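Local coordinates for protein cell divisionFtsK/SpoIIIE (Thermomonospora curvata, PDB 4NH0) that serves as an ATPase of the type VII (ESX) secretion system, which exports proteins such as EsxA and EsxB, and might be its translocase subunit, at residues P305-K317 against G447-L461. Numbering follows the deposited sequence.
Sequences PHGLCIGATGSGK and GRSLGVHLLLASQRL. With SO4 (sulfate ion), chain C.
G307 to I310 pair in parallel with L455 to S458, the strand axes 4.7 Å apart and inclined by 14°. Five backbone hydrogen bonds alternate along them, from G307 N to L454 O through to G311 N on S458 O, with C309 N to L456 O measuring 2.8 Å. Before this run, two histidines carry the pairing on. The H306 ring turns its edge to the second strand, and L454 N donates to H306 ND1 (3.1 Å) nearly in the ring plane; CG beside the backbone N (chi1 -36°) swings the ring toward that strand, and its turn about chi2 puts ND1 at the amide. P305 CB rests on one face of the same ring. H453 ND1 donates in its own ring plane to P305 O (3.1 Å), tilted 25° from the carbonyl plane. An alanine in place of H306 would remove the ring acceptor and would probably leave the L454 amide without its mate. On the face bearing L308 and I310, L308 CD1 meets L461 CD2 tip to tip at 4.1 Å, while the I310 side chain crosses that of L461 at about a right angle, its CD1 also touching S458 CB. F426 packs against L308, S458 and L461. K317, bent at its last two torsions, runs CD past S458 O (3.4 Å), and its NZ forms a salt bridge with D424. The amides of G314 and K317 bind a sulfate, G314 N to O1 at 2.7 Å. This strand-loop-helix P-loop (Walker A), predicted to bind ATP, holds the sulfate probably where a nucleotide phosphate would sit, at the C-terminal ends of the central parallel strands of the first FtsK domain.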
ATOM      1  N   PRO A 305      -4.593 -14.405 -47.769  1.00 87.94           N
ATOM      2  CA  PRO A 305      -3.797 -14.109 -46.574  1.00 78.49           C
ATOM      3  C   PRO A 305      -4.013 -15.111 -45.445  1.00 72.81           C
ATOM      4  O   PRO A 305      -3.047 -15.545 -44.819  1.00 51.63           O
ATOM      5  CB  PRO A 305      -4.296 -12.718 -46.155  1.00 67.76           C
ATOM      6  CG  PRO A 305      -5.037 -12.183 -47.343  1.00 81.01           C
ATOM      7  CD  PRO A 305      -5.620 -13.382 -48.008  1.00 86.97           C
ATOM      8  N   HIS A 306      -5.266 -15.473 -45.190  1.00 80.58           N
ATOM      9  CA  HIS A 306      -5.599 -16.291 -44.030  1.00 74.97           C
ATOM     10  C   HIS A 306      -6.194 -17.638 -44.421  1.00 73.38           C
ATOM     11  O   HIS A 306      -6.705 -17.804 -45.528  1.00 77.52           O
ATOM     12  CB  HIS A 306      -6.572 -15.535 -43.128  1.00 76.27           C
ATOM     13  CG  HIS A 306      -6.308 -14.064 -43.065  1.00 74.40           C
ATOM     14  ND1 HIS A 306      -5.327 -13.516 -42.267  1.00 66.19           N
ATOM     15  CD2 HIS A 306      -6.891 -13.026 -43.709  1.00 73.43           C
ATOM     16  CE1 HIS A 306      -5.320 -12.204 -42.420  1.00 78.49           C
ATOM     17  NE2 HIS A 306      -6.259 -11.881 -43.289  1.00 82.51           N
ATOM     18  N   GLY A 307      -6.127 -18.597 -43.503  1.00 68.58           N
ATOM     19  CA  GLY A 307      -6.630 -19.932 -43.764  1.00 62.55           C
ATOM     20  C   GLY A 307      -7.044 -20.699 -42.524  1.00 69.98           C
ATOM     21  O   GLY A 307      -6.836 -20.244 -41.399  1.00 79.12           O
ATOM     22  N   LEU A 308      -7.626 -21.875 -42.735  1.00 68.23           N
ATOM     23  CA  LEU A 308      -8.151 -22.687 -41.645  1.00 66.58           C
ATOM     24  C   LEU A 308      -7.730 -24.148 -41.778  1.00 70.15           C
ATOM     25  O   LEU A 308      -7.671 -24.688 -42.881  1.00 71.05           O
ATOM     26  CB  LEU A 308      -9.678 -22.575 -41.598  1.00 72.59           C
ATOM     27  CG  LEU A 308     -10.464 -23.562 -40.735  1.00 58.40           C
ATOM     28  CD1 LEU A 308     -11.533 -22.840 -39.940  1.00 68.18           C
ATOM     29  CD2 LEU A 308     -11.093 -24.635 -41.607  1.00 82.68           C
ATOM     30  N   CYS A 309      -7.439 -24.781 -40.645  1.00 75.06           N
ATOM     31  CA  CYS A 309      -7.049 -26.186 -40.629  1.00 57.99           C
ATOM     32  C   CYS A 309      -7.836 -26.974 -39.590  1.00 67.17           C
ATOM     33  O   CYS A 309      -7.866 -26.612 -38.416  1.00 86.44           O
ATOM     34  CB  CYS A 309      -5.551 -26.323 -40.357  1.00 58.30           C
ATOM     35  SG  CYS A 309      -5.018 -28.010 -40.000  1.00 81.96           S
ATOM     36  N   ILE A 310      -8.471 -28.056 -40.028  1.00 75.56           N
ATOM     37  CA  ILE A 310      -9.237 -28.909 -39.129  1.00 69.77           C
ATOM     38  C   ILE A 310      -8.718 -30.340 -39.186  1.00 66.30           C
ATOM     39  O   ILE A 310      -8.484 -30.882 -40.265  1.00 78.63           O
ATOM     40  CB  ILE A 310     -10.739 -28.891 -39.473  1.00 67.06           C
ATOM     41  CG1 ILE A 310     -11.302 -27.479 -39.320  1.00 71.98           C
ATOM     42  CG2 ILE A 310     -11.508 -29.858 -38.587  1.00 74.72           C
ATOM     43  CD1 ILE A 310     -11.128 -26.898 -37.934  1.00 77.95           C
ATOM     44  N   GLY A 311      -8.530 -30.945 -38.018  1.00 73.06           N
ATOM     45  CA  GLY A 311      -8.067 -32.315 -37.938  1.00 77.88           C
ATOM     46  C   GLY A 311      -8.285 -32.903 -36.560  1.00 87.27           C
ATOM     47  O   GLY A 311      -7.782 -32.381 -35.566  1.00 91.08           O
ATOM     48  N   ALA A 312      -9.039 -33.994 -36.499  1.00 83.91           N
ATOM     49  CA  ALA A 312      -9.313 -34.667 -35.235  1.00 80.41           C
ATOM     50  C   ALA A 312      -8.047 -35.296 -34.669  1.00 88.37           C
ATOM     51  O   ALA A 312      -6.988 -35.257 -35.295  1.00 97.67           O
ATOM     52  CB  ALA A 312     -10.394 -35.717 -35.416  1.00 90.93           C
ATOM     53  N   THR A 313      -8.160 -35.879 -33.480  1.00 81.75           N
ATOM     54  CA  THR A 313      -7.016 -36.494 -32.819  1.00 88.64           C
ATOM     55  C   THR A 313      -6.491 -37.685 -33.612  1.00 89.01           C
ATOM     56  O   THR A 313      -7.236 -38.613 -33.919  1.00 93.62           O
ATOM     57  CB  THR A 313      -7.371 -36.955 -31.395  1.00 84.28           C
ATOM     58  OG1 THR A 313      -7.782 -35.826 -30.614  1.00115.65           O
ATOM     59  CG2 THR A 313      -6.170 -37.610 -30.733  1.00 77.93           C
ATOM     60  N   GLY A 314      -5.206 -37.646 -33.946  1.00 90.61           N
ATOM     61  CA  GLY A 314      -4.577 -38.730 -34.677  1.00 95.44           C
ATOM     62  C   GLY A 314      -4.450 -38.449 -36.161  1.00 97.86           C
ATOM     63  O   GLY A 314      -3.973 -39.291 -36.920  1.00107.41           O
ATOM     64  N   SER A 315      -4.879 -37.262 -36.576  1.00 96.33           N
ATOM     65  CA  SER A 315      -4.798 -36.872 -37.978  1.00 90.72           C
ATOM     66  C   SER A 315      -3.469 -36.192 -38.281  1.00 81.42           C
ATOM     67  O   SER A 315      -3.155 -35.907 -39.435  1.00 79.72           O
ATOM     68  CB  SER A 315      -5.958 -35.947 -38.345  1.00 82.98           C
ATOM     69  OG  SER A 315      -5.971 -34.796 -37.520  1.00 93.91           O
ATOM     70  N   GLY A 316      -2.691 -35.932 -37.235  1.00 88.51           N
ATOM     71  CA  GLY A 316      -1.392 -35.305 -37.390  1.00 80.86           C
ATOM     72  C   GLY A 316      -1.475 -33.796 -37.494  1.00 85.65           C
ATOM     73  O   GLY A 316      -0.588 -33.158 -38.061  1.00 82.38           O
ATOM     74  N   LYS A 317      -2.545 -33.226 -36.947  1.00 89.46           N
ATOM     75  CA  LYS A 317      -2.741 -31.779 -36.957  1.00 68.24           C
ATOM     76  C   LYS A 317      -1.583 -31.067 -36.272  1.00 69.34           C
ATOM     77  O   LYS A 317      -1.102 -30.042 -36.750  1.00 71.16           O
ATOM     78  CB  LYS A 317      -4.059 -31.409 -36.275  1.00 75.69           C
ATOM     79  CG  LYS A 317      -4.319 -29.912 -36.199  1.00 67.23           C
ATOM     80  CD  LYS A 317      -5.604 -29.607 -35.446  1.00 69.09           C
ATOM     81  CE  LYS A 317      -5.526 -30.083 -34.005  1.00 81.63           C
ATOM     82  NZ  LYS A 317      -4.396 -29.453 -33.270  1.00 78.97           N
ATOM     83  N   GLY A 447      -5.398  -7.419 -41.771  1.00 87.73           N
ATOM     84  CA  GLY A 447      -4.211  -8.257 -41.846  1.00 83.68           C
ATOM     85  C   GLY A 447      -3.505  -8.322 -43.187  1.00 88.36           C
ATOM     86  O   GLY A 447      -2.285  -8.461 -43.243  1.00 80.30           O
ATOM     87  N   ARG A 448      -4.273  -8.223 -44.267  1.00 94.00           N
ATOM     88  CA  ARG A 448      -3.716  -8.263 -45.614  1.00 92.10           C
ATOM     89  C   ARG A 448      -2.782  -7.083 -45.861  1.00 91.69           C
ATOM     90  O   ARG A 448      -1.665  -7.258 -46.348  1.00 89.59           O
ATOM     91  CB  ARG A 448      -4.841  -8.281 -46.651  1.00 92.93           C
ATOM     92  CG  ARG A 448      -4.461  -7.687 -47.999  1.00103.77           C
ATOM     93  CD  ARG A 448      -5.702  -7.410 -48.829  1.00103.72           C
ATOM     94  NE  ARG A 448      -5.646  -6.101 -49.472  1.00117.35           N
ATOM     95  CZ  ARG A 448      -6.695  -5.492 -50.012  1.00131.87           C
ATOM     96  NH1 ARG A 448      -7.885  -6.078 -49.987  1.00115.71           N
ATOM     97  NH2 ARG A 448      -6.558  -4.300 -50.574  1.00152.01           N
ATOM     98  N   SER A 449      -3.244  -5.886 -45.515  1.00 91.51           N
ATOM     99  CA  SER A 449      -2.452  -4.680 -45.704  1.00 93.67           C
ATOM    100  C   SER A 449      -1.386  -4.544 -44.624  1.00 96.03           C
ATOM    101  O   SER A 449      -0.292  -4.045 -44.877  1.00 96.11           O
ATOM    102  CB  SER A 449      -3.355  -3.444 -45.712  1.00 95.09           C
ATOM    103  OG  SER A 449      -4.158  -3.391 -44.546  1.00102.59           O
ATOM    104  N   LEU A 450      -1.710  -4.996 -43.417  1.00 90.51           N
ATOM    105  CA  LEU A 450      -0.799  -4.871 -42.284  1.00 80.15           C
ATOM    106  C   LEU A 450       0.273  -5.957 -42.296  1.00 89.13           C
ATOM    107  O   LEU A 450       1.222  -5.910 -41.514  1.00 86.48           O
ATOM    108  CB  LEU A 450      -1.574  -4.920 -40.965  1.00 81.60           C
ATOM    109  CG  LEU A 450      -2.169  -3.616 -40.420  1.00 82.20           C
ATOM    110  CD1 LEU A 450      -3.130  -2.969 -41.405  1.00 88.07           C
ATOM    111  CD2 LEU A 450      -2.861  -3.868 -39.092  1.00 83.39           C
ATOM    112  N   GLY A 451       0.119  -6.931 -43.185  1.00 94.72           N
ATOM    113  CA  GLY A 451       1.071  -8.020 -43.287  1.00 79.23           C
ATOM    114  C   GLY A 451       0.911  -9.030 -42.169  1.00 65.25           C
ATOM    115  O   GLY A 451       1.868  -9.692 -41.775  1.00 67.06           O
ATOM    116  N   VAL A 452      -0.308  -9.146 -41.653  1.00 77.05           N
ATOM    117  CA  VAL A 452      -0.600 -10.104 -40.595  1.00 64.06           C
ATOM    118  C   VAL A 452      -1.405 -11.277 -41.140  1.00 72.21           C
ATOM    119  O   VAL A 452      -2.545 -11.111 -41.568  1.00 71.11           O
ATOM    120  CB  VAL A 452      -1.373  -9.452 -39.438  1.00 66.97           C
ATOM    121  CG1 VAL A 452      -1.805 -10.503 -38.434  1.00 62.98           C
ATOM    122  CG2 VAL A 452      -0.523  -8.388 -38.770  1.00 68.10           C
ATOM    123  N   HIS A 453      -0.803 -12.461 -41.125  1.00 69.47           N
ATOM    124  CA  HIS A 453      -1.456 -13.654 -41.644  1.00 67.00           C
ATOM    125  C   HIS A 453      -1.909 -14.569 -40.514  1.00 64.45           C
ATOM    126  O   HIS A 453      -1.151 -14.849 -39.587  1.00 67.74           O
ATOM    127  CB  HIS A 453      -0.522 -14.404 -42.593  1.00 79.46           C
ATOM    128  CG  HIS A 453      -0.052 -13.579 -43.750  1.00 67.54           C
ATOM    129  ND1 HIS A 453      -0.760 -13.478 -44.928  1.00 70.65           N
ATOM    130  CD2 HIS A 453       1.053 -12.813 -43.907  1.00 75.33           C
ATOM    131  CE1 HIS A 453      -0.111 -12.686 -45.762  1.00 74.22           C
ATOM    132  NE2 HIS A 453       0.991 -12.269 -45.167  1.00 81.89           N
ATOM    133  N   LEU A 454      -3.150 -15.033 -40.602  1.00 66.36           N
ATOM    134  CA  LEU A 454      -3.736 -15.862 -39.558  1.00 63.80           C
ATOM    135  C   LEU A 454      -3.949 -17.297 -40.027  1.00 75.39           C
ATOM    136  O   LEU A 454      -4.245 -17.542 -41.195  1.00 72.06           O
ATOM    137  CB  LEU A 454      -5.065 -15.262 -39.092  1.00 63.61           C
ATOM    138  CG  LEU A 454      -5.836 -16.004 -37.998  1.00 69.62           C
ATOM    139  CD1 LEU A 454      -5.003 -16.119 -36.733  1.00 68.42           C
ATOM    140  CD2 LEU A 454      -7.158 -15.313 -37.713  1.00 55.58           C
ATOM    141  N   LEU A 455      -3.785 -18.242 -39.108  1.00 76.51           N
ATOM    142  CA  LEU A 455      -4.090 -19.639 -39.376  1.00 62.87           C
ATOM    143  C   LEU A 455      -4.839 -20.248 -38.198  1.00 64.62           C
ATOM    144  O   LEU A 455      -4.244 -20.568 -37.171  1.00 72.47           O
ATOM    145  CB  LEU A 455      -2.815 -20.433 -39.657  1.00 60.68           C
ATOM    146  CG  LEU A 455      -3.024 -21.930 -39.893  1.00 56.73           C
ATOM    147  CD1 LEU A 455      -3.984 -22.160 -41.047  1.00 61.44           C
ATOM    148  CD2 LEU A 455      -1.700 -22.627 -40.148  1.00 38.67           C
ATOM    149  N   LEU A 456      -6.149 -20.398 -38.352  1.00 66.98           N
ATOM    150  CA  LEU A 456      -6.980 -20.968 -37.301  1.00 64.50           C
ATOM    151  C   LEU A 456      -7.023 -22.486 -37.401  1.00 69.18           C
ATOM    152  O   LEU A 456      -7.446 -23.039 -38.414  1.00 76.73           O
ATOM    153  CB  LEU A 456      -8.394 -20.393 -37.364  1.00 67.99           C
ATOM    154  CG  LEU A 456      -8.492 -18.880 -37.171  1.00 66.64           C
ATOM    155  CD1 LEU A 456      -9.935 -18.418 -37.259  1.00 59.36           C
ATOM    156  CD2 LEU A 456      -7.876 -18.477 -35.843  1.00 69.15           C
ATOM    157  N   ALA A 457      -6.579 -23.153 -36.344  1.00 77.33           N
ATOM    158  CA  ALA A 457      -6.556 -24.608 -36.315  1.00 70.76           C
ATOM    159  C   ALA A 457      -7.352 -25.141 -35.132  1.00 86.73           C
ATOM    160  O   ALA A 457      -7.289 -24.592 -34.034  1.00 99.07           O
ATOM    161  CB  ALA A 457      -5.127 -25.116 -36.264  1.00 77.46           C
ATOM    162  N   SER A 458      -8.102 -26.212 -35.362  1.00 91.46           N
ATOM    163  CA  SER A 458      -8.881 -26.830 -34.299  1.00 90.87           C
ATOM    164  C   SER A 458      -8.990 -28.335 -34.477  1.00 85.42           C
ATOM    165  O   SER A 458      -8.935 -28.847 -35.594  1.00 83.28           O
ATOM    166  CB  SER A 458     -10.281 -26.221 -34.234  1.00 93.51           C
ATOM    167  OG  SER A 458     -11.096 -26.949 -33.333  1.00101.41           O
ATOM    168  N   GLN A 459      -9.144 -29.037 -33.359  1.00 89.69           N
ATOM    169  CA  GLN A 459      -9.369 -30.473 -33.378  1.00 89.69           C
ATOM    170  C   GLN A 459     -10.723 -30.784 -34.001  1.00 78.12           C
ATOM    171  O   GLN A 459     -10.856 -31.717 -34.791  1.00 93.44           O
ATOM    172  CB  GLN A 459      -9.291 -31.043 -31.962  1.00 88.33           C
ATOM    173  CG  GLN A 459      -9.524 -32.535 -31.866  1.00 97.15           C
ATOM    174  CD  GLN A 459      -9.391 -33.042 -30.446  1.00110.91           C
ATOM    175  OE1 GLN A 459      -8.372 -32.823 -29.790  1.00114.92           O
ATOM    176  NE2 GLN A 459     -10.425 -33.719 -29.959  1.00120.96           N
ATOM    177  N   ARG A 460     -11.723 -29.986 -33.643  1.00 77.31           N
ATOM    178  CA  ARG A 460     -13.070 -30.160 -34.172  1.00 80.97           C
ATOM    179  C   ARG A 460     -13.796 -28.822 -34.293  1.00 79.88           C
ATOM    180  O   ARG A 460     -13.546 -27.897 -33.522  1.00 85.25           O
ATOM    181  CB  ARG A 460     -13.871 -31.121 -33.291  1.00 93.88           C
ATOM    182  CG  ARG A 460     -15.283 -31.351 -33.785  1.00106.12           C
ATOM    183  CD  ARG A 460     -15.993 -32.462 -33.052  1.00105.56           C
ATOM    184  NE  ARG A 460     -15.073 -33.361 -32.368  1.00109.82           N
ATOM    185  CZ  ARG A 460     -15.467 -34.343 -31.566  1.00121.82           C
ATOM    186  NH1 ARG A 460     -16.762 -34.549 -31.365  1.00113.06           N
ATOM    187  NH2 ARG A 460     -14.574 -35.123 -30.974  1.00124.97           N
ATOM    188  N   LEU A 461     -14.702 -28.734 -35.264  1.00 87.10           N
ATOM    189  CA  LEU A 461     -15.393 -27.491 -35.576  1.00 94.20           C
ATOM    190  C   LEU A 461     -16.910 -27.663 -35.675  1.00108.22           C
ATOM    191  O   LEU A 461     -17.403 -28.739 -36.010  1.00112.65           O
ATOM    192  CB  LEU A 461     -14.856 -26.928 -36.892  1.00 87.11           C
ATOM    193  CG  LEU A 461     -15.106 -25.455 -37.200  1.00 91.22           C
ATOM    194  CD1 LEU A 461     -14.333 -24.588 -36.230  1.00 99.75           C
ATOM    195  CD2 LEU A 461     -14.718 -25.140 -38.635  1.00 90.41           C
TER
HETATM  196  S   SO4 C1401      -3.126 -34.768 -33.854  1.00 91.48           S
HETATM  197  O1  SO4 C1401      -3.203 -36.042 -33.148  1.00 91.39           O
HETATM  198  O2  SO4 C1401      -3.828 -33.745 -33.087  1.00 93.72           O
HETATM  199  O3  SO4 C1401      -1.728 -34.391 -34.012  1.00 72.82           O
HETATM  200  O4  SO4 C1401      -3.747 -34.901 -35.167  1.00 86.91           O